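Local coordinates for Serine/threonine-protein kinase/endoribonuclease IRE1 (Saccharomyces cerevisiae, PDB 2BE1) that senses unfolded proteins in the endoplasmic reticulum lumen through this domain, so that its kinase and endoribonuclease parts activate and HAC1 precursor mRNA is spliced, at residues L9-H23 and R27-F41. Residues are numbered along the deposited sequence; the frame is centred on the assembly and turned at random.
Sequences LSDILIAADVEGGLH and RRNGHIIWSIEPENF
L22 and I36 form an antiparallel hydrogen-bonded pair. I36 N gives a bond of 2.8 Å to L22 O; the return bond, L22 N to I36 O, is weak. H23 and S35 follow as a non-hydrogen-bonded pair, their side chains on one face. S35 OG and H23 ND1 share a hydrogen bond of 2.6 Å at the ring edge. H23 NE2 donates to D17 OD1 (2.8 Å), in the ring plane; D17 ends strand 8-17. Both ring nitrogens are engaged, which would help hold the ring's rotation. L22, H23, S35 and I36 lie in the hairpin of strands 22-26 and 31-36, and 31-36 is an outermost strand of the lumenal domain's five-stranded antiparallel sheet. I33 and W34 both face A24, a classic beta bulge.

R27 N donates to D11 O (2.8 Å). D11 OD1 sits over the centre of the R28 guanidinium face, a salt bridge through charge alone. R27 CG is anti to the backbone N (chi1 -151°), and the extended chain brings the guanidinium to salt bridges with D212 and D250. L9 CD1 lies over one face of it, toward the rim, 3.6 Å from R27 NH1.

L22 CB makes apolar contacts with I36 CD1 and F41 CE1, both at 4.0 Å.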
loop_
_atom_site.group_PDB
_atom_site.type_symbol
_atom_site.label_atom_id
_atom_site.label_comp_id
_atom_site.label_asym_id
_atom_site.label_seq_id
_atom_site.Cartn_x
_atom_site.Cartn_y
_atom_site.Cartn_z
ATOM N N LEU A 9 1.528 -12.533 -31.243
ATOM C CA LEU A 9 1.427 -11.166 -30.916
ATOM C C LEU A 9 0.153 -10.723 -31.603
ATOM O O LEU A 9 -0.006 -10.842 -32.779
ATOM C CB LEU A 9 2.670 -10.439 -31.370
ATOM C CG LEU A 9 2.813 -8.928 -31.342
ATOM C CD1 LEU A 9 2.472 -8.292 -30.019
ATOM C CD2 LEU A 9 4.240 -8.717 -31.612
ATOM N N SER A 10 -0.799 -10.273 -30.833
ATOM C CA SER A 10 -2.026 -9.780 -31.371
ATOM C C SER A 10 -1.803 -8.501 -32.153
ATOM O O SER A 10 -0.768 -7.841 -32.043
ATOM C CB SER A 10 -2.967 -9.507 -30.207
ATOM O OG SER A 10 -4.189 -8.947 -30.628
ATOM N N ASP A 11 -2.794 -8.142 -32.941
ATOM C CA ASP A 11 -2.759 -6.898 -33.663
ATOM C C ASP A 11 -3.294 -5.746 -32.859
ATOM O O ASP A 11 -3.180 -4.593 -33.245
ATOM C CB ASP A 11 -3.598 -7.060 -34.893
ATOM C CG ASP A 11 -2.801 -7.557 -36.020
ATOM O OD1 ASP A 11 -3.407 -7.901 -37.060
ATOM O OD2 ASP A 11 -1.556 -7.586 -35.836
ATOM N N ILE A 12 -3.917 -6.064 -31.745
ATOM C CA ILE A 12 -4.399 -5.037 -30.882
ATOM C C ILE A 12 -3.268 -4.573 -30.005
ATOM O O ILE A 12 -2.367 -5.341 -29.670
ATOM C CB ILE A 12 -5.499 -5.529 -29.982
ATOM C CG1 ILE A 12 -6.522 -6.340 -30.775
ATOM C CG2 ILE A 12 -6.170 -4.349 -29.307
ATOM C CD1 ILE A 12 -7.009 -5.663 -32.033
ATOM N N LEU A 13 -3.325 -3.302 -29.642
ATOM C CA LEU A 13 -2.343 -2.680 -28.807
ATOM C C LEU A 13 -3.205 -1.825 -27.946
ATOM O O LEU A 13 -4.250 -1.336 -28.389
ATOM C CB LEU A 13 -1.469 -1.763 -29.636
ATOM C CG LEU A 13 -0.015 -1.482 -29.277
ATOM C CD1 LEU A 13 0.645 -0.859 -30.473
ATOM C CD2 LEU A 13 0.041 -0.491 -28.193
ATOM N N ILE A 14 -2.762 -1.620 -26.717
ATOM C CA ILE A 14 -3.542 -0.869 -25.808
ATOM C C ILE A 14 -2.815 0.320 -25.239
ATOM O O ILE A 14 -1.683 0.192 -24.681
ATOM C CB ILE A 14 -4.063 -1.765 -24.796
ATOM C CG1 ILE A 14 -5.333 -2.277 -25.368
ATOM C CG2 ILE A 14 -4.429 -1.028 -23.564
ATOM C CD1 ILE A 14 -5.885 -3.346 -24.495
ATOM N N ALA A 15 -3.505 1.459 -25.389
ATOM C CA ALA A 15 -2.995 2.738 -25.048
ATOM C C ALA A 15 -3.780 3.290 -23.947
ATOM O O ALA A 15 -5.016 3.152 -23.935
ATOM C CB ALA A 15 -3.137 3.600 -26.158
ATOM N N ALA A 16 -3.030 3.902 -23.020
ATOM C CA ALA A 16 -3.516 4.815 -21.961
ATOM C C ALA A 16 -3.120 6.301 -22.213
ATOM O O ALA A 16 -1.924 6.600 -22.420
ATOM C CB ALA A 16 -2.926 4.399 -20.735
ATOM N N ASP A 17 -4.101 7.217 -22.215
ATOM C CA ASP A 17 -3.827 8.680 -22.314
ATOM C C ASP A 17 -3.711 9.329 -20.912
ATOM O O ASP A 17 -4.256 8.812 -19.932
ATOM C CB ASP A 17 -4.905 9.384 -23.165
ATOM C CG ASP A 17 -6.316 9.373 -22.503
ATOM O OD1 ASP A 17 -7.389 9.250 -23.163
ATOM O OD2 ASP A 17 -6.354 9.511 -21.273
ATOM N N VAL A 18 -3.032 10.471 -20.828
ATOM C CA VAL A 18 -2.780 11.141 -19.541
ATOM C C VAL A 18 -4.042 11.718 -18.894
ATOM O O VAL A 18 -4.000 12.130 -17.718
ATOM C CB VAL A 18 -1.657 12.227 -19.638
ATOM C CG1 VAL A 18 -2.179 13.480 -20.233
ATOM C CG2 VAL A 18 -1.124 12.561 -18.321
ATOM N N GLU A 19 -5.165 11.757 -19.621
ATOM C CA GLU A 19 -6.464 12.003 -18.964
ATOM C C GLU A 19 -7.101 10.763 -18.320
ATOM O O GLU A 19 -8.098 10.863 -17.614
ATOM C CB GLU A 19 -7.401 12.672 -19.907
ATOM C CG GLU A 19 -6.744 13.886 -20.355
ATOM C CD GLU A 19 -7.014 15.068 -19.457
ATOM O OE1 GLU A 19 -8.149 15.107 -18.941
ATOM O OE2 GLU A 19 -6.134 15.969 -19.303
ATOM N N GLY A 20 -6.506 9.599 -18.539
ATOM C CA GLY A 20 -6.979 8.409 -17.866
ATOM C C GLY A 20 -7.968 7.583 -18.676
ATOM O O GLY A 20 -8.649 6.708 -18.143
ATOM N N GLY A 21 -8.061 7.854 -19.956
ATOM C CA GLY A 21 -8.767 6.954 -20.818
ATOM C C GLY A 21 -7.920 5.826 -21.404
ATOM O O GLY A 21 -6.663 5.795 -21.367
ATOM N N LEU A 22 -8.648 4.899 -21.996
ATOM C CA LEU A 22 -8.063 3.710 -22.502
ATOM C C LEU A 22 -8.529 3.559 -23.919
ATOM O O LEU A 22 -9.690 3.794 -24.249
ATOM C CB LEU A 22 -8.569 2.550 -21.675
ATOM C CG LEU A 22 -7.624 1.362 -21.553
ATOM C CD1 LEU A 22 -6.209 1.809 -21.281
ATOM C CD2 LEU A 22 -8.101 0.486 -20.422
ATOM N N HIS A 23 -7.610 3.183 -24.783
ATOM C CA HIS A 23 -8.015 2.866 -26.121
ATOM C C HIS A 23 -7.314 1.595 -26.606
ATOM O O HIS A 23 -6.253 1.200 -26.077
ATOM C CB HIS A 23 -7.728 4.034 -27.021
ATOM C CG HIS A 23 -7.798 5.352 -26.323
ATOM N ND1 HIS A 23 -8.494 6.423 -26.827
ATOM C CD2 HIS A 23 -7.236 5.778 -25.169
ATOM C CE1 HIS A 23 -8.370 7.446 -25.999
ATOM N NE2 HIS A 23 -7.621 7.077 -24.978
ATOM N N ARG A 27 -2.338 -2.025 -34.119
ATOM C CA ARG A 27 -0.921 -2.149 -34.423
ATOM C C ARG A 27 -0.491 -2.001 -35.889
ATOM O O ARG A 27 0.681 -1.759 -36.185
ATOM C CB ARG A 27 -0.470 -3.527 -33.946
ATOM C CG ARG A 27 0.964 -3.574 -33.546
ATOM C CD ARG A 27 1.417 -4.939 -33.185
ATOM N NE ARG A 27 2.811 -4.903 -32.765
ATOM C CZ ARG A 27 3.184 -4.813 -31.479
ATOM N NH1 ARG A 27 2.243 -4.738 -30.520
ATOM N NH2 ARG A 27 4.494 -4.811 -31.113
ATOM N N ARG A 28 -1.404 -2.152 -36.825
ATOM C CA ARG A 28 -0.927 -2.173 -38.188
ATOM C C ARG A 28 -0.927 -0.860 -38.876
ATOM O O ARG A 28 -0.257 -0.698 -39.877
ATOM C CB ARG A 28 -1.616 -3.210 -39.030
ATOM C CG ARG A 28 -0.854 -4.554 -39.007
ATOM C CD ARG A 28 -1.847 -5.681 -39.220
ATOM N NE ARG A 28 -3.149 -5.275 -38.688
ATOM C CZ ARG A 28 -4.328 -5.756 -39.069
ATOM N NH1 ARG A 28 -5.412 -5.253 -38.493
ATOM N NH2 ARG A 28 -4.436 -6.713 -40.001
ATOM N N ASN A 29 -1.654 0.090 -38.316
ATOM C CA ASN A 29 -1.794 1.364 -38.948
ATOM C C ASN A 29 -1.967 2.488 -37.946
ATOM O O ASN A 29 -1.916 3.655 -38.314
ATOM C CB ASN A 29 -3.012 1.285 -39.815
ATOM C CG ASN A 29 -4.160 0.699 -39.097
ATOM O OD1 ASN A 29 -4.245 0.752 -37.880
ATOM N ND2 ASN A 29 -5.073 0.146 -39.838
ATOM N N GLY A 30 -2.195 2.148 -36.676
ATOM C CA GLY A 30 -2.487 3.165 -35.640
ATOM C C GLY A 30 -3.927 3.671 -35.652
ATOM O O GLY A 30 -4.211 4.754 -35.150
ATOM N N HIS A 31 -4.814 2.880 -36.248
ATOM C CA HIS A 31 -6.233 3.092 -36.212
ATOM C C HIS A 31 -6.775 2.929 -34.793
ATOM O O HIS A 31 -6.421 1.981 -34.077
ATOM C CB HIS A 31 -6.884 2.057 -37.122
ATOM C CG HIS A 31 -6.999 2.498 -38.541
ATOM N ND1 HIS A 31 -6.027 3.253 -39.172
ATOM C CD2 HIS A 31 -7.978 2.307 -39.461
ATOM C CE1 HIS A 31 -6.401 3.519 -40.416
ATOM N NE2 HIS A 31 -7.585 2.967 -40.612
ATOM N N ILE A 32 -7.668 3.838 -34.412
ATOM C CA ILE A 32 -8.258 3.821 -33.083
ATOM C C ILE A 32 -9.493 2.902 -33.042
ATOM O O ILE A 32 -10.619 3.334 -33.208
ATOM C CB ILE A 32 -8.490 5.273 -32.554
ATOM C CG1 ILE A 32 -7.142 5.906 -32.283
ATOM C CG2 ILE A 32 -9.286 5.296 -31.282
ATOM C CD1 ILE A 32 -7.175 7.327 -31.966
ATOM N N ILE A 33 -9.276 1.621 -32.824
ATOM C CA ILE A 33 -10.402 0.676 -32.748
ATOM C C ILE A 33 -11.546 1.012 -31.721
ATOM O O ILE A 33 -12.709 0.690 -31.963
ATOM C CB ILE A 33 -9.888 -0.767 -32.478
ATOM C CG1 ILE A 33 -8.587 -1.052 -33.255
ATOM C CG2 ILE A 33 -10.963 -1.813 -32.762
ATOM C CD1 ILE A 33 -8.030 -2.457 -33.013
ATOM N N TRP A 34 -11.229 1.612 -30.572
ATOM C CA TRP A 34 -12.275 2.040 -29.619
ATOM C C TRP A 34 -11.612 2.771 -28.485
ATOM O O TRP A 34 -10.486 2.400 -28.105
ATOM C CB TRP A 34 -13.077 0.856 -29.047
ATOM C CG TRP A 34 -12.287 -0.287 -28.338
ATOM C CD1 TRP A 34 -12.148 -1.575 -28.767
ATOM C CD2 TRP A 34 -11.609 -0.231 -27.080
ATOM N NE1 TRP A 34 -11.415 -2.326 -27.858
ATOM C CE2 TRP A 34 -11.070 -1.514 -26.824
ATOM C CE3 TRP A 34 -11.391 0.783 -26.152
ATOM C CZ2 TRP A 34 -10.317 -1.789 -25.713
ATOM C CZ3 TRP A 34 -10.666 0.505 -25.053
ATOM C CH2 TRP A 34 -10.130 -0.774 -24.832
ATOM N N SER A 35 -12.282 3.792 -27.943
ATOM C CA SER A 35 -11.790 4.491 -26.745
ATOM C C SER A 35 -12.844 4.420 -25.661
ATOM O O SER A 35 -14.036 4.328 -25.952
ATOM C CB SER A 35 -11.526 5.962 -27.013
ATOM O OG SER A 35 -10.730 6.144 -28.145
ATOM N N ILE A 36 -12.404 4.488 -24.410
ATOM C CA ILE A 36 -13.279 4.529 -23.261
ATOM C C ILE A 36 -12.979 5.830 -22.595
ATOM O O ILE A 36 -11.810 6.171 -22.448
ATOM C CB ILE A 36 -12.875 3.452 -22.303
ATOM C CG1 ILE A 36 -13.003 2.115 -22.986
ATOM C CG2 ILE A 36 -13.718 3.479 -21.051
ATOM C CD1 ILE A 36 -12.256 1.071 -22.278
ATOM N N GLU A 37 -14.022 6.543 -22.180
ATOM C CA GLU A 37 -13.852 7.818 -21.478
ATOM C C GLU A 37 -13.356 7.721 -20.009
ATOM O O GLU A 37 -13.591 6.709 -19.329
ATOM C CB GLU A 37 -15.116 8.623 -21.582
ATOM C CG GLU A 37 -15.097 9.440 -22.822
ATOM C CD GLU A 37 -16.443 10.096 -23.080
ATOM O OE1 GLU A 37 -17.485 9.503 -22.659
ATOM O OE2 GLU A 37 -16.451 11.196 -23.713
ATOM N N PRO A 38 -12.660 8.763 -19.512
ATOM C CA PRO A 38 -12.042 8.587 -18.213
ATOM C C PRO A 38 -12.988 8.722 -16.988
ATOM O O PRO A 38 -12.565 8.406 -15.851
ATOM C CB PRO A 38 -10.934 9.635 -18.228
ATOM C CG PRO A 38 -11.416 10.690 -19.098
ATOM C CD PRO A 38 -12.380 10.091 -20.080
ATOM N N GLU A 39 -14.241 9.161 -17.225
ATOM C CA GLU A 39 -15.349 9.131 -16.227
ATOM C C GLU A 39 -15.440 7.754 -15.702
ATOM O O GLU A 39 -15.720 7.561 -14.541
ATOM C CB GLU A 39 -16.719 9.435 -16.855
ATOM C CG GLU A 39 -16.894 10.872 -17.324
ATOM C CD GLU A 39 -15.687 11.370 -18.125
ATOM O OE1 GLU A 39 -15.554 10.952 -19.306
ATOM O OE2 GLU A 39 -14.874 12.149 -17.562
ATOM N N ASN A 40 -15.213 6.792 -16.589
ATOM C CA ASN A 40 -15.218 5.390 -16.223
ATOM C C ASN A 40 -14.127 4.957 -15.276
ATOM O O ASN A 40 -14.308 4.001 -14.539
ATOM C CB ASN A 40 -15.230 4.524 -17.453
ATOM C CG ASN A 40 -16.517 4.662 -18.206
ATOM O OD1 ASN A 40 -16.526 4.677 -19.423
ATOM N ND2 ASN A 40 -17.619 4.797 -17.482
ATOM N N PHE A 41 -13.011 5.673 -15.255
ATOM C CA PHE A 41 -11.930 5.310 -14.363
ATOM C C PHE A 41 -11.634 6.474 -13.443
ATOM O O PHE A 41 -12.519 6.993 -12.798
ATOM C CB PHE A 41 -10.709 4.856 -15.192
ATOM C CG PHE A 41 -11.049 3.847 -16.265
ATOM C CD1 PHE A 41 -10.715 4.061 -17.569
ATOM C CD2 PHE A 41 -11.745 2.697 -15.967
ATOM C CE1 PHE A 41 -11.056 3.111 -18.570
ATOM C CE2 PHE A 41 -12.079 1.769 -16.952
ATOM C CZ PHE A 41 -11.735 1.978 -18.253
#